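Local coordinates for LPG0439 HIT-related domain-containing protein (PDB 5L0L) that is of unknown function but carries a HIT-related domain, consistent with distant kinship to histidine-triad hydrolases and transferases, in a protein predicted to be membrane-bound, at residues 148-151 against 155-158; 39-44 against 49-54; 83-88 against 201-206. All coordinates share one frame; numbering follows the deposited sequence.

Overall arrangement
The fold is built round an antiparallel sheet, and contact 2, about 4 Å from the centre of the chain, is its central hairpin of strands 35-41 and 51-58. Contact 2 comes first in sequence; contact 3 then pairs helix 73-92 with the end of helix 197-203, and contact 1 falls between those two segments, in the long loop after strand 128-134. Contacts 1 and 3, with centres 26 Å apart, do not touch, yet each meets the hairpin: Leu158 O lies 2.9 Å from Arg50 NH1, a probable hydrogen bond, and Ile53 CD1 lies 3.7 Å from Ala83 CA. Contacts 1 and 3 also reach the second subunit, whereas no other chain touches the hairpin.

Contact 1 (148-151 against 155-158); sequences RGPE and MFDL
Pro150 and Phe156 bring two irregular pieces of one loop together, their CA atoms 6.2 Å apart, with neither a helix nor a strand on either side. Pro150 has its CB directed toward the other segment, and its CG and CD do different jobs. Pro150 CG rests against backbone, 3.5 Å from Met155 O and 3.9 Å from Phe156 CA. CD meets the aromatic ring instead, with Pro150 CD 3.7 Å from Phe156 CD2. The two side chains cross at about a right angle, and the proline comes at the ring obliquely, so this is an apolar touch and not a stack. Phe156 has CG anti to the backbone N (chi1 -169°), which swings the ring to the carbonyl side of its own residue and carries CE2 along to Gly149, whose CA is 4.1 Å away. Gly149 has a positive phi (89°), a backbone shape that favours glycine, and it brings bare main chain past the ring. Met155, a selenomethionine, takes part through its carbonyl, while its CB points away from Pro150. The whole interface is small, 135 Å² summed over both sides, and it is made by van der Waals packing. The polar holding of the loop comes from outside: the amide of Gln169 gives NE2 to Met155 O and takes Asp157 N on OE1. Met155 packs on Asp157 of the second subunit, and Asp157 on Met155 of that subunit. On the chain's own side, Phe156 meets the ring of Trp132 and Arg134 donates to Pro150 O, both from strand 128-134, while Arg148 forms a salt bridge to Glu178, so the loop is tied to that strand and, through Arg148, to the first turn of helix 176-194.

Contact 2 (39-44 against 49-54); sequences VILNPT and YRIIIR
Val39 to Leu41 pair with Ile51 to Ile53 as an antiparallel beta hairpin in the middle of the antiparallel sheet of this HIT-related protein. Ile40 and Ile52 form the hydrogen-bonded pair, Ile40 N to Ile52 O at 3.0 Å and Ile52 N to Ile40 O at 2.8 Å. Val39 with Ile53 and Leu41 with Ile51 are non-hydrogen-bonded pairs. On one face Val39 CG1 lies 4.0 Å from Ile51 CD1, under helix 73-92. Just beyond the strands Asn42 N reaches Arg50 O at 2.9 Å. Asn42 and Arg50 run side by side, the amide ND2 over one face of the guanidinium with the planes 60° apart. They are two donors, and one water reconciles them, accepting from Asn42 ND2 (3.1 Å) and Arg50 NE (2.9 Å) and donating to Ile51 O. Asn42 OD1 is turned to Thr44, taking its N at 2.9 Å in an Asx turn and its OG1 as well. Arg50 NH1 has a salt bridge to Asp45, which would offset its buried charge. A sulfate ion, probably from the crystallisation liquor, lies about 5 Å from the Arg50 side chain and may mark a pocket suited to an anion.

Contact 3 (83-88 against 201-206); sequences ASLMTQ and EEFGDT
Phe203, the last helical residue of helix 197-203, points its ring at Ser84 and Leu85 on helix 73-92, just before the chain makes a type II' beta turn from Phe203 to Thr206 into strand 207-211. The ring goes in para carbon first. Phe203 CZ is 3.8 Å from Leu85 N, an oblique approach, and 4.2 Å from Leu85 CB. Ser84 CB sits at the ring edge, near its plane, 4.3 Å from the same Phe203 CZ. The aromatic thus abuts the helix at one point and does not lie flat on it. Its CG stands anti to the carbonyl carbon, on the side of the backbone N (chi1 -63°), and from there the ring reaches helix 73-92 with CZ in front. One face is covered from within its own segment, where the aliphatic CG of Glu202 lies 4.0 Å above the ring plane and over its centre, and Phe199 brings another ring against it. Leu85 is shared: it meets Phe203 of helix 197-203 through N and CB, while its side chain packs on Leu190 and Tyr193 of helix 176-194 and on strand 207-211. The carboxylate of Glu202 passes to the second subunit, with a salt bridge to Arg77 and a hydrogen bond to Ser74 there, so this corner also belongs to the dimer interface. Ser84 OG bonds back to Asn80 O of its own helix. After Phe203 the chain leaves helical geometry at Gly204, with a positive phi, and folds back. Phe203 O is then gripped twice, by Thr206 N at 2.9 Å and by Thr206 OG1 at 2.7 Å, the hydroxyl donating in the carbonyl plane onto a lone pair.

Contact 1 (148-151 against 155-158)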
ATOM      1  N   ARG A 148      18.321  -6.663  -6.148  1.00 14.77           N
ATOM      2  CA  ARG A 148      18.694  -5.273  -5.937  1.00 15.07           C
ATOM      3  C   ARG A 148      17.791  -4.606  -4.898  1.00 14.89           C
ATOM      4  O   ARG A 148      16.958  -5.267  -4.260  1.00 14.75           O
ATOM      5  CB  ARG A 148      18.721  -4.490  -7.268  1.00 15.42           C
ATOM      6  CG  ARG A 148      19.645  -5.122  -8.306  1.00 15.85           C
ATOM      7  CD  ARG A 148      19.279  -4.539  -9.653  1.00 16.13           C
ATOM      8  NE  ARG A 148      20.194  -4.953 -10.675  1.00 16.53           N
ATOM      9  CZ  ARG A 148      19.953  -5.815 -11.664  1.00 16.46           C
ATOM     10  NH1 ARG A 148      18.793  -6.434 -11.836  1.00 16.26           N
ATOM     11  NH2 ARG A 148      20.953  -6.076 -12.485  1.00 16.76           N
ATOM     12  N   GLY A 149      17.965  -3.308  -4.683  1.00 14.94           N
ATOM     13  CA  GLY A 149      17.262  -2.612  -3.613  1.00 14.96           C
ATOM     14  C   GLY A 149      18.087  -2.678  -2.330  1.00 15.23           C
ATOM     15  O   GLY A 149      19.115  -3.363  -2.271  1.00 15.21           O
ATOM     16  N   PRO A 150      17.702  -1.896  -1.312  1.00 15.44           N
ATOM     17  CA  PRO A 150      18.446  -1.875  -0.061  1.00 15.82           C
ATOM     18  C   PRO A 150      18.244  -3.141   0.750  1.00 15.88           C
ATOM     19  O   PRO A 150      17.223  -3.842   0.609  1.00 15.45           O
ATOM     20  CB  PRO A 150      17.927  -0.610   0.656  1.00 15.96           C
ATOM     21  CG  PRO A 150      16.677  -0.245  -0.020  1.00 15.78           C
ATOM     22  CD  PRO A 150      16.614  -0.916  -1.349  1.00 15.48           C
ATOM     23  N   GLU A 151      19.195  -3.426   1.635  1.00 16.46           N
ATOM     24  CA  GLU A 151      19.043  -4.581   2.525  1.00 16.88           C
ATOM     25  C   GLU A 151      17.784  -4.482   3.404  1.00 16.53           C
ATOM     26  O   GLU A 151      17.432  -3.385   3.794  1.00 16.34           O
ATOM     27  CB  GLU A 151      20.256  -4.712   3.449  1.00 18.03           C
ATOM     28  CG  GLU A 151      21.453  -5.244   2.722  1.00 18.89           C
ATOM     29  CD  GLU A 151      22.713  -5.209   3.562  1.00 20.29           C
ATOM     30  OE1 GLU A 151      22.653  -4.859   4.747  1.00 21.26           O
ATOM     31  OE2 GLU A 151      23.747  -5.564   2.987  1.00 22.24           O
HETATM   32  N   MSE A 155      14.644   1.475   4.492  1.00 16.44           N
HETATM   33  CA  MSE A 155      13.578   1.968   3.614  1.00 16.30           C
HETATM   34  C   MSE A 155      13.909   1.851   2.128  1.00 16.09           C
HETATM   35  O   MSE A 155      14.954   2.305   1.688  1.00 16.08           O
HETATM   36  CB  MSE A 155      13.306   3.448   3.925  1.00 16.60           C
HETATM   37  CG  MSE A 155      12.149   4.072   3.142  1.00 16.66           C
HETATM   38 SE   MSE A 155      10.449   3.459   3.895  0.75 16.67          SE
HETATM   39  CE  MSE A 155      10.462   4.535   5.503  1.00 17.12           C
ATOM     40  N   PHE A 156      12.996   1.271   1.355  1.00 15.79           N
ATOM     41  CA  PHE A 156      13.091   1.227  -0.106  1.00 15.77           C
ATOM     42  C   PHE A 156      12.531   2.537  -0.662  1.00 16.11           C
ATOM     43  O   PHE A 156      11.362   2.864  -0.430  1.00 16.28           O
ATOM     44  CB  PHE A 156      12.296   0.036  -0.629  1.00 15.38           C
ATOM     45  CG  PHE A 156      12.514  -0.271  -2.094  1.00 15.10           C
ATOM     46  CD1 PHE A 156      12.063   0.590  -3.081  1.00 15.01           C
ATOM     47  CD2 PHE A 156      13.136  -1.446  -2.481  1.00 14.97           C
ATOM     48  CE1 PHE A 156      12.234   0.291  -4.445  1.00 15.01           C
ATOM     49  CE2 PHE A 156      13.312  -1.742  -3.826  1.00 14.86           C
ATOM     50  CZ  PHE A 156      12.855  -0.893  -4.803  1.00 14.84           C
ATOM     51  N   ASP A 157      13.358   3.334  -1.328  1.00 16.64           N
ATOM     52  CA  ASP A 157      12.904   4.628  -1.830  1.00 17.20           C
ATOM     53  C   ASP A 157      12.390   4.459  -3.252  1.00 16.95           C
ATOM     54  O   ASP A 157      13.155   4.080  -4.141  1.00 16.51           O
ATOM     55  CB  ASP A 157      14.021   5.684  -1.775  1.00 18.15           C
ATOM     56  CG  ASP A 157      13.470   7.101  -1.851  1.00 19.05           C
ATOM     57  OD1 ASP A 157      12.672   7.452  -2.773  1.00 19.41           O
ATOM     58  OD2 ASP A 157      13.790   7.900  -0.943  1.00 20.15           O
ATOM     59  N   LEU A 158      11.094   4.725  -3.465  1.00 16.96           N
ATOM     60  CA  LEU A 158      10.481   4.570  -4.785  1.00 17.20           C
ATOM     61  C   LEU A 158      10.845   5.683  -5.776  1.00 18.24           C
ATOM     62  O   LEU A 158      10.558   5.535  -6.967  1.00 17.89           O
ATOM     63  CB  LEU A 158       8.953   4.412  -4.691  1.00 16.84           C
ATOM     64  CG  LEU A 158       8.516   3.134  -3.974  1.00 16.50           C
ATOM     65  CD1 LEU A 158       7.034   3.191  -3.664  1.00 16.52           C
ATOM     66  CD2 LEU A 158       8.832   1.843  -4.745  1.00 16.24           C
TER

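Contact 2 (39-44 against 49-54)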
ATOM      1  N   VAL A  39      -1.082  -4.990 -14.913  1.00 16.65           N
ATOM      2  CA  VAL A  39       0.059  -5.304 -14.090  1.00 15.98           C
ATOM      3  C   VAL A  39       1.274  -5.328 -15.009  1.00 15.66           C
ATOM      4  O   VAL A  39       1.334  -6.144 -15.940  1.00 15.85           O
ATOM      5  CB  VAL A  39      -0.112  -6.657 -13.383  1.00 16.10           C
ATOM      6  CG1 VAL A  39       1.135  -6.987 -12.588  1.00 15.89           C
ATOM      7  CG2 VAL A  39      -1.399  -6.655 -12.519  1.00 16.44           C
ATOM      8  N   ILE A  40       2.248  -4.440 -14.774  1.00 15.14           N
ATOM      9  CA  ILE A  40       3.452  -4.370 -15.605  1.00 15.00           C
ATOM     10  C   ILE A  40       4.691  -4.292 -14.718  1.00 14.60           C
ATOM     11  O   ILE A  40       4.619  -3.806 -13.582  1.00 14.21           O
ATOM     12  CB  ILE A  40       3.421  -3.162 -16.610  1.00 15.28           C
ATOM     13  CG1 ILE A  40       3.688  -1.832 -15.904  1.00 15.18           C
ATOM     14  CG2 ILE A  40       2.079  -3.092 -17.351  1.00 15.65           C
ATOM     15  CD1 ILE A  40       3.786  -0.651 -16.845  1.00 15.71           C
ATOM     16  N   LEU A  41       5.833  -4.762 -15.212  1.00 14.58           N
ATOM     17  CA  LEU A  41       7.091  -4.446 -14.531  1.00 14.48           C
ATOM     18  C   LEU A  41       7.388  -2.956 -14.757  1.00 14.73           C
ATOM     19  O   LEU A  41       7.111  -2.405 -15.837  1.00 14.93           O
ATOM     20  CB  LEU A  41       8.260  -5.311 -15.007  1.00 14.52           C
ATOM     21  CG  LEU A  41       8.260  -6.739 -14.509  1.00 14.47           C
ATOM     22  CD1 LEU A  41       9.255  -7.542 -15.339  1.00 14.74           C
ATOM     23  CD2 LEU A  41       8.630  -6.824 -13.024  1.00 14.26           C
ATOM     24  N   ASN A  42       7.911  -2.310 -13.729  1.00 14.90           N
ATOM     25  CA  ASN A  42       8.241  -0.894 -13.823  1.00 15.47           C
ATOM     26  C   ASN A  42       9.321  -0.685 -14.894  1.00 16.15           C
ATOM     27  O   ASN A  42      10.415  -1.234 -14.752  1.00 15.93           O
ATOM     28  CB  ASN A  42       8.697  -0.368 -12.467  1.00 15.34           C
ATOM     29  CG  ASN A  42       8.824   1.139 -12.454  1.00 15.82           C
ATOM     30  OD1 ASN A  42       9.515   1.716 -13.307  1.00 16.44           O
ATOM     31  ND2 ASN A  42       8.184   1.788 -11.497  1.00 15.84           N
ATOM     32  N   PRO A  43       9.028   0.089 -15.957  1.00 17.30           N
ATOM     33  CA  PRO A  43      10.006   0.188 -17.048  1.00 18.21           C
ATOM     34  C   PRO A  43      11.272   0.951 -16.704  1.00 18.87           C
ATOM     35  O   PRO A  43      12.262   0.775 -17.412  1.00 19.82           O
ATOM     36  CB  PRO A  43       9.268   0.944 -18.169  1.00 18.88           C
ATOM     37  CG  PRO A  43       7.970   1.369 -17.611  1.00 18.75           C
ATOM     38  CD  PRO A  43       7.730   0.726 -16.284  1.00 17.81           C
ATOM     39  N   THR A  44      11.247   1.750 -15.644  1.00 18.97           N
ATOM     40  CA  THR A  44      12.406   2.589 -15.292  1.00 19.43           C
ATOM     41  C   THR A  44      13.182   2.186 -14.049  1.00 18.05           C
ATOM     42  O   THR A  44      14.216   2.785 -13.786  1.00 18.35           O
ATOM     43  CB  THR A  44      11.990   4.064 -15.165  1.00 21.01           C
ATOM     44  OG1 THR A  44      11.063   4.231 -14.090  1.00 21.80           O
ATOM     45  CG2 THR A  44      11.368   4.531 -16.439  1.00 22.39           C
ATOM     46  N   TYR A  49      12.314  -6.129  -8.282  1.00 12.39           N
ATOM     47  CA  TYR A  49      11.373  -6.555  -9.317  1.00 12.35           C
ATOM     48  C   TYR A  49      10.074  -5.736  -9.246  1.00 12.28           C
ATOM     49  O   TYR A  49       8.988  -6.295  -9.276  1.00 12.35           O
ATOM     50  CB  TYR A  49      11.082  -8.075  -9.208  1.00 12.57           C
ATOM     51  CG  TYR A  49      12.264  -9.019  -9.066  1.00 12.78           C
ATOM     52  CD1 TYR A  49      13.520  -8.736  -9.626  1.00 12.74           C
ATOM     53  CD2 TYR A  49      12.128 -10.204  -8.380  1.00 13.15           C
ATOM     54  CE1 TYR A  49      14.578  -9.618  -9.485  1.00 12.99           C
ATOM     55  CE2 TYR A  49      13.164 -11.122  -8.278  1.00 13.46           C
ATOM     56  CZ  TYR A  49      14.388 -10.831  -8.816  1.00 13.36           C
ATOM     57  OH  TYR A  49      15.420 -11.694  -8.670  1.00 13.71           O
ATOM     58  N   ARG A  50      10.196  -4.404  -9.116  1.00 12.24           N
ATOM     59  CA  ARG A  50       9.023  -3.541  -8.973  1.00 12.28           C
ATOM     60  C   ARG A  50       7.994  -3.779 -10.071  1.00 12.28           C
ATOM     61  O   ARG A  50       8.369  -3.833 -11.271  1.00 12.31           O
ATOM     62  CB  ARG A  50       9.422  -2.073  -9.042  1.00 12.39           C
ATOM     63  CG  ARG A  50       9.916  -1.460  -7.774  1.00 12.54           C
ATOM     64  CD  ARG A  50      10.416  -0.038  -8.051  1.00 12.79           C
ATOM     65  NE  ARG A  50       9.320   0.897  -8.241  1.00 13.00           N
ATOM     66  CZ  ARG A  50       9.442   2.235  -8.184  1.00 13.42           C
ATOM     67  NH1 ARG A  50      10.632   2.818  -8.048  1.00 13.66           N
ATOM     68  NH2 ARG A  50       8.351   2.990  -8.292  1.00 13.68           N
ATOM     69  N   ILE A  51       6.723  -3.863  -9.677  1.00 12.36           N
ATOM     70  CA  ILE A  51       5.602  -3.793 -10.610  1.00 12.52           C
ATOM     71  C   ILE A  51       4.754  -2.553 -10.340  1.00 12.81           C
ATOM     72  O   ILE A  51       4.819  -1.956  -9.262  1.00 12.83           O
ATOM     73  CB  ILE A  51       4.703  -5.042 -10.563  1.00 12.57           C
ATOM     74  CG1 ILE A  51       4.097  -5.218  -9.178  1.00 12.66           C
ATOM     75  CG2 ILE A  51       5.481  -6.262 -11.059  1.00 12.58           C
ATOM     76  CD1 ILE A  51       3.010  -6.266  -9.101  1.00 12.91           C
ATOM     77  N   ILE A  52       3.996  -2.160 -11.352  1.00 13.22           N
ATOM     78  CA  ILE A  52       2.945  -1.136 -11.216  1.00 13.69           C
ATOM     79  C   ILE A  52       1.621  -1.832 -11.520  1.00 14.02           C
ATOM     80  O   ILE A  52       1.493  -2.542 -12.524  1.00 14.05           O
ATOM     81  CB  ILE A  52       3.145   0.007 -12.204  1.00 14.01           C
ATOM     82  CG1 ILE A  52       4.533   0.645 -12.029  1.00 14.06           C
ATOM     83  CG2 ILE A  52       2.040   1.070 -12.051  1.00 14.39           C
ATOM     84  CD1 ILE A  52       4.946   1.538 -13.190  1.00 14.49           C
ATOM     85  N   ILE A  53       0.652  -1.646 -10.638  1.00 14.46           N
ATOM     86  CA  ILE A  53      -0.692  -2.133 -10.822  1.00 14.98           C
ATOM     87  C   ILE A  53      -1.511  -0.880 -11.039  1.00 15.76           C
ATOM     88  O   ILE A  53      -1.493   0.024 -10.179  1.00 15.67           O
ATOM     89  CB  ILE A  53      -1.198  -2.875  -9.576  1.00 15.03           C
ATOM     90  CG1 ILE A  53      -0.259  -4.042  -9.259  1.00 14.86           C
ATOM     91  CG2 ILE A  53      -2.659  -3.325  -9.789  1.00 15.38           C
ATOM     92  CD1 ILE A  53      -0.655  -4.843  -8.033  1.00 15.08           C
ATOM     93  N   ARG A  54      -2.179  -0.812 -12.198  1.00 16.64           N
ATOM     94  CA  ARG A  54      -2.837   0.398 -12.641  1.00 17.62           C
ATOM     95  C   ARG A  54      -4.272   0.144 -13.096  1.00 18.17           C
ATOM     96  O   ARG A  54      -4.560  -0.831 -13.792  1.00 17.95           O
ATOM     97  CB  ARG A  54      -2.009   1.065 -13.750  1.00 18.41           C
ATOM     98  CG  ARG A  54      -2.678   2.244 -14.455  1.00 19.59           C
ATOM     99  CD  ARG A  54      -3.435   1.776 -15.660  1.00 20.61           C
ATOM    100  NE  ARG A  54      -3.982   2.877 -16.475  1.00 22.01           N
ATOM    101  CZ  ARG A  54      -3.379   3.439 -17.533  1.00 23.02           C
ATOM    102  NH1 ARG A  54      -2.175   3.052 -17.962  1.00 23.33           N
ATOM    103  NH2 ARG A  54      -4.008   4.402 -18.174  1.00 24.21           N
TER
HETATM  104  O   HOH W   1       6.726   0.227  -9.262  1.00 11.36           O

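Contact 3 (83-88 against 201-206)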
ATOM      1  N   ALA A  83      -3.878  -6.126  -6.093  1.00 16.41           N
ATOM      2  CA  ALA A  83      -2.700  -6.134  -5.224  1.00 15.96           C
ATOM      3  C   ALA A  83      -2.627  -7.395  -4.348  1.00 16.11           C
ATOM      4  O   ALA A  83      -1.581  -8.044  -4.279  1.00 15.83           O
ATOM      5  CB  ALA A  83      -2.601  -4.844  -4.403  1.00 15.80           C
ATOM      6  N   SER A  84      -3.733  -7.775  -3.712  1.00 16.40           N
ATOM      7  CA  SER A  84      -3.760  -8.986  -2.876  1.00 16.65           C
ATOM      8  C   SER A  84      -3.342 -10.223  -3.667  1.00 16.61           C
ATOM      9  O   SER A  84      -2.548 -11.041  -3.173  1.00 16.65           O
ATOM     10  CB  SER A  84      -5.151  -9.191  -2.283  1.00 17.18           C
ATOM     11  OG  SER A  84      -5.485  -8.095  -1.441  1.00 17.49           O
ATOM     12  N   LEU A  85      -3.845 -10.340  -4.893  1.00 16.66           N
ATOM     13  CA  LEU A  85      -3.455 -11.435  -5.811  1.00 16.77           C
ATOM     14  C   LEU A  85      -1.937 -11.403  -6.076  1.00 16.39           C
ATOM     15  O   LEU A  85      -1.241 -12.392  -5.894  1.00 16.24           O
ATOM     16  CB  LEU A  85      -4.217 -11.320  -7.142  1.00 17.01           C
ATOM     17  CG  LEU A  85      -3.738 -12.210  -8.296  1.00 17.24           C
ATOM     18  CD1 LEU A  85      -3.797 -13.654  -7.890  1.00 17.68           C
ATOM     19  CD2 LEU A  85      -4.555 -11.972  -9.568  1.00 17.60           C
HETATM   20  N   MSE A  86      -1.433 -10.237  -6.487  1.00 16.05           N
HETATM   21  CA  MSE A  86      -0.022 -10.133  -6.855  1.00 15.80           C
HETATM   22  C   MSE A  86       0.916 -10.374  -5.709  1.00 15.69           C
HETATM   23  O   MSE A  86       2.039 -10.820  -5.938  1.00 15.44           O
HETATM   24  CB  MSE A  86       0.329  -8.821  -7.560  1.00 15.69           C
HETATM   25  CG  MSE A  86      -0.381  -8.617  -8.884  1.00 16.02           C
HETATM   26 SE   MSE A  86      -0.101 -10.096 -10.159  1.00 16.83          SE
HETATM   27  CE  MSE A  86       1.843 -10.084 -10.184  1.00 16.43           C
ATOM     28  N   THR A  87       0.510 -10.085  -4.460  1.00 15.68           N
ATOM     29  CA  THR A  87       1.382 -10.426  -3.332  1.00 15.89           C
ATOM     30  C   THR A  87       1.827 -11.908  -3.318  1.00 16.39           C
ATOM     31  O   THR A  87       2.942 -12.218  -2.884  1.00 16.18           O
ATOM     32  CB  THR A  87       0.777 -10.128  -1.948  1.00 15.97           C
ATOM     33  OG1 THR A  87      -0.363 -10.974  -1.719  1.00 16.36           O
ATOM     34  CG2 THR A  87       0.405  -8.627  -1.799  1.00 15.75           C
ATOM     35  N   GLN A  88       0.968 -12.798  -3.829  1.00 16.90           N
ATOM     36  CA  GLN A  88       1.273 -14.223  -3.830  1.00 17.50           C
ATOM     37  C   GLN A  88       2.381 -14.603  -4.809  1.00 17.40           C
ATOM     38  O   GLN A  88       3.090 -15.588  -4.571  1.00 17.58           O
ATOM     39  CB  GLN A  88      -0.001 -15.046  -4.044  1.00 18.36           C
ATOM     40  CG  GLN A  88      -1.075 -14.741  -2.971  1.00 18.93           C
ATOM     41  CD  GLN A  88      -0.556 -14.890  -1.557  1.00 19.48           C
ATOM     42  OE1 GLN A  88      -0.267 -16.010  -1.101  1.00 20.44           O
ATOM     43  NE2 GLN A  88      -0.378 -13.763  -0.857  1.00 19.61           N
ATOM     44  N   GLU A 201     -10.482 -20.619  -4.021  1.00 38.88           N
ATOM     45  CA  GLU A 201     -11.191 -20.407  -2.748  1.00 41.74           C
ATOM     46  C   GLU A 201     -11.263 -18.965  -2.322  1.00 41.01           C
ATOM     47  O   GLU A 201     -12.268 -18.549  -1.750  1.00 40.00           O
ATOM     48  CB  GLU A 201     -10.599 -21.275  -1.644  1.00 46.23           C
ATOM     49  CG  GLU A 201     -10.876 -22.744  -1.941  1.00 50.77           C
ATOM     50  CD  GLU A 201     -10.409 -23.708  -0.869  1.00 56.15           C
ATOM     51  OE1 GLU A 201     -10.663 -23.431   0.337  1.00 60.78           O
ATOM     52  OE2 GLU A 201      -9.823 -24.762  -1.258  1.00 58.85           O
ATOM     53  N   GLU A 202     -10.223 -18.180  -2.609  1.00 38.62           N
ATOM     54  CA  GLU A 202     -10.213 -16.813  -2.147  1.00 38.96           C
ATOM     55  C   GLU A 202     -10.893 -15.871  -3.122  1.00 38.04           C
ATOM     56  O   GLU A 202     -11.619 -14.972  -2.706  1.00 38.94           O
ATOM     57  CB  GLU A 202      -8.793 -16.336  -1.825  1.00 38.85           C
ATOM     58  CG  GLU A 202      -8.755 -14.921  -1.259  1.00 40.70           C
ATOM     59  CD  GLU A 202      -9.630 -14.728  -0.014  1.00 42.45           C
ATOM     60  OE1 GLU A 202     -10.312 -13.681   0.085  1.00 44.10           O
ATOM     61  OE2 GLU A 202      -9.631 -15.622   0.852  1.00 42.57           O
ATOM     62  N   PHE A 203     -10.627 -16.038  -4.409  1.00 37.16           N
ATOM     63  CA  PHE A 203     -11.116 -15.101  -5.405  1.00 37.68           C
ATOM     64  C   PHE A 203     -12.336 -15.652  -6.169  1.00 41.14           C
ATOM     65  O   PHE A 203     -13.128 -14.871  -6.721  1.00 43.54           O
ATOM     66  CB  PHE A 203      -9.970 -14.668  -6.322  1.00 35.05           C
ATOM     67  CG  PHE A 203      -8.866 -13.932  -5.586  1.00 33.61           C
ATOM     68  CD1 PHE A 203      -9.071 -12.627  -5.133  1.00 33.30           C
ATOM     69  CD2 PHE A 203      -7.654 -14.563  -5.294  1.00 32.33           C
ATOM     70  CE1 PHE A 203      -8.062 -11.955  -4.441  1.00 32.66           C
ATOM     71  CE2 PHE A 203      -6.659 -13.897  -4.597  1.00 32.37           C
ATOM     72  CZ  PHE A 203      -6.867 -12.600  -4.173  1.00 32.07           C
ATOM     73  N   GLY A 204     -12.518 -16.974  -6.156  1.00 41.94           N
ATOM     74  CA  GLY A 204     -13.606 -17.600  -6.907  1.00 44.93           C
ATOM     75  C   GLY A 204     -13.511 -17.128  -8.337  1.00 44.29           C
ATOM     76  O   GLY A 204     -12.498 -17.307  -8.971  1.00 43.55           O
ATOM     77  N   ASP A 205     -14.538 -16.415  -8.758  1.00 46.09           N
ATOM     78  CA  ASP A 205     -14.731 -15.985 -10.124  1.00 47.77           C
ATOM     79  C   ASP A 205     -14.522 -14.476 -10.247  1.00 44.82           C
ATOM     80  O   ASP A 205     -14.647 -13.940 -11.367  1.00 45.58           O
ATOM     81  CB  ASP A 205     -16.210 -16.284 -10.487  1.00 53.45           C
ATOM     82  CG  ASP A 205     -16.382 -16.998 -11.816  1.00 58.72           C
ATOM     83  OD1 ASP A 205     -15.651 -16.693 -12.793  1.00 61.84           O
ATOM     84  OD2 ASP A 205     -17.294 -17.857 -11.874  1.00 62.67           O
ATOM     85  N   THR A 206     -14.245 -13.795  -9.114  1.00 41.09           N
ATOM     86  CA  THR A 206     -14.273 -12.331  -9.043  1.00 38.51           C
ATOM     87  C   THR A 206     -13.091 -11.682  -9.759  1.00 34.80           C
ATOM     88  O   THR A 206     -13.197 -10.545 -10.186  1.00 32.30           O
ATOM     89  CB  THR A 206     -14.344 -11.802  -7.597  1.00 40.46           C
ATOM     90  OG1 THR A 206     -13.175 -12.179  -6.850  1.00 40.69           O
ATOM     91  CG2 THR A 206     -15.604 -12.331  -6.889  1.00 42.21           C
TER